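Local coordinates for protein esterase (PDB 5DWD) that probably acts as a carboxylesterase, hydrolysing carboxylic esters as a member of the alpha/beta hydrolase superfamily, at residues G107-H112 against P169-A174. Numbering follows the deposited sequence.
Sequences GAETAH and PEKLEA
E109 and K171 form a salt bridge at the protein surface, and this one pair carries the contact between 107-112 and 169-174. The bonds of G107 O lie within its own helix. G107 O accepts from A111 N and lies 2.7 Å from T110 OG1, which also pairs with A106 O. A111 N and T110 OG1 approach from the same face of the G107 carbonyl plane. The A108 side chain touches Y147 and V167. E109 reaches across. Its CG lies anti to the backbone N (chi1 -160°) and the chain stays extended beyond it, which carries the carboxylate out from the helix. E109 OE1 accepts a hydrogen bond from K171 NZ at 3.0 Å through its syn lone pair. K171 bends at chi3 and chi4, and its chain crosses that of E109 at about a right angle. The turn at chi3 sets K171 CE 3.2 Å from E109 OE1, and chi4 then swings NZ. The backbones stay well apart, with E109 CA and K171 CA 10.5 Å from each other. H112 hydrogen-bonds through ND1 to T148. The bridge thus links the long helix 101-126 to the short helix 169-175, which follows strand 158-162 of the central, mostly parallel sheet of the alpha/beta-hydrolase fold. Y147 of helix 140-149 touches both E109 and K171.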
loop_
_atom_site.group_PDB
_atom_site.type_symbol
_atom_site.label_atom_id
_atom_site.label_comp_id
_atom_site.label_asym_id
_atom_site.label_seq_id
_atom_site.Cartn_x
_atom_site.Cartn_y
_atom_site.Cartn_z
ATOM N N GLY B 107 17.753 -17.008 -11.490
ATOM C CA GLY B 107 18.481 -16.475 -10.377
ATOM C C GLY B 107 17.642 -15.780 -9.331
ATOM O O GLY B 107 17.869 -16.004 -8.145
ATOM N N ALA B 108 16.751 -14.886 -9.731
ATOM C CA ALA B 108 15.884 -14.256 -8.735
ATOM C C ALA B 108 15.035 -15.281 -7.985
ATOM O O ALA B 108 14.863 -15.191 -6.790
ATOM C CB ALA B 108 15.026 -13.214 -9.390
ATOM N N GLU B 109 14.559 -16.289 -8.701
ATOM C CA GLU B 109 13.774 -17.326 -8.040
ATOM C C GLU B 109 14.558 -18.160 -7.038
ATOM O O GLU B 109 14.052 -18.517 -5.995
ATOM C CB GLU B 109 13.102 -18.200 -9.054
ATOM C CG GLU B 109 11.960 -18.918 -8.386
ATOM C CD GLU B 109 10.968 -19.384 -9.381
ATOM O OE1 GLU B 109 10.144 -18.545 -9.814
ATOM O OE2 GLU B 109 11.031 -20.589 -9.702
ATOM N N THR B 110 15.820 -18.434 -7.317
ATOM C CA THR B 110 16.687 -19.112 -6.352
ATOM C C THR B 110 17.122 -18.231 -5.174
ATOM O O THR B 110 17.263 -18.658 -4.048
ATOM C CB THR B 110 17.936 -19.645 -7.052
ATOM O OG1 THR B 110 18.595 -18.542 -7.666
ATOM C CG2 THR B 110 17.604 -20.550 -8.154
ATOM N N ALA B 111 17.343 -16.942 -5.432
ATOM C CA ALA B 111 17.790 -16.004 -4.420
ATOM C C ALA B 111 16.671 -15.545 -3.479
ATOM O O ALA B 111 16.915 -15.222 -2.291
ATOM C CB ALA B 111 18.391 -14.730 -5.121
ATOM N N HIS B 112 15.440 -15.504 -4.034
ATOM C CA HIS B 112 14.301 -15.032 -3.278
ATOM C C HIS B 112 14.133 -15.647 -1.899
ATOM O O HIS B 112 14.064 -14.970 -0.895
ATOM C CB HIS B 112 13.093 -15.168 -4.143
ATOM C CG HIS B 112 11.815 -14.916 -3.439
ATOM N ND1 HIS B 112 11.555 -13.729 -2.793
ATOM C CD2 HIS B 112 10.765 -15.733 -3.181
ATOM C CE1 HIS B 112 10.358 -13.782 -2.259
ATOM N NE2 HIS B 112 9.853 -14.990 -2.497
ATOM N N PRO B 169 8.046 -9.929 -14.991
ATOM C CA PRO B 169 6.850 -9.092 -14.822
ATOM C C PRO B 169 5.522 -9.870 -14.980
ATOM O O PRO B 169 4.592 -9.645 -14.227
ATOM C CB PRO B 169 7.049 -7.988 -15.842
ATOM C CG PRO B 169 7.928 -8.600 -16.840
ATOM C CD PRO B 169 8.868 -9.486 -16.137
ATOM N N GLU B 170 5.460 -10.852 -15.859
ATOM C CA GLU B 170 4.264 -11.769 -15.858
ATOM C C GLU B 170 4.098 -12.623 -14.564
ATOM O O GLU B 170 2.987 -12.754 -14.022
ATOM C CB GLU B 170 4.246 -12.653 -17.146
ATOM N N LYS B 171 5.166 -13.139 -14.007
ATOM C CA LYS B 171 5.091 -13.826 -12.736
ATOM C C LYS B 171 4.620 -12.873 -11.625
ATOM O O LYS B 171 3.861 -13.277 -10.729
ATOM C CB LYS B 171 6.458 -14.451 -12.409
ATOM C CG LYS B 171 6.370 -15.728 -11.628
ATOM C CD LYS B 171 7.687 -16.141 -10.979
ATOM C CE LYS B 171 8.590 -16.789 -11.996
ATOM N NZ LYS B 171 8.330 -18.250 -12.165
ATOM N N LEU B 172 5.048 -11.599 -11.706
ATOM C CA LEU B 172 4.750 -10.630 -10.618
ATOM C C LEU B 172 3.248 -10.357 -10.525
ATOM O O LEU B 172 2.641 -10.271 -9.453
ATOM C CB LEU B 172 5.462 -9.290 -10.887
ATOM C CG LEU B 172 5.270 -8.240 -9.809
ATOM C CD1 LEU B 172 5.793 -8.698 -8.451
ATOM C CD2 LEU B 172 5.956 -6.937 -10.276
ATOM N N GLU B 173 2.639 -10.188 -11.666
ATOM C CA GLU B 173 1.169 -10.102 -11.743
ATOM C C GLU B 173 0.406 -11.153 -10.890
ATOM O O GLU B 173 -0.503 -10.812 -10.156
ATOM C CB GLU B 173 0.754 -10.190 -13.227
ATOM C CG GLU B 173 -0.442 -9.292 -13.560
ATOM C CD GLU B 173 -0.813 -9.306 -15.037
ATOM O OE1 GLU B 173 -0.034 -9.854 -15.851
ATOM O OE2 GLU B 173 -1.895 -8.769 -15.376
ATOM N N ALA B 174 0.864 -12.400 -10.928
ATOM C CA ALA B 174 0.249 -13.506 -10.239
ATOM C C ALA B 174 0.740 -13.655 -8.826
ATOM O O ALA B 174 0.070 -14.254 -8.014
ATOM C CB ALA B 174 0.512 -14.803 -11.001
#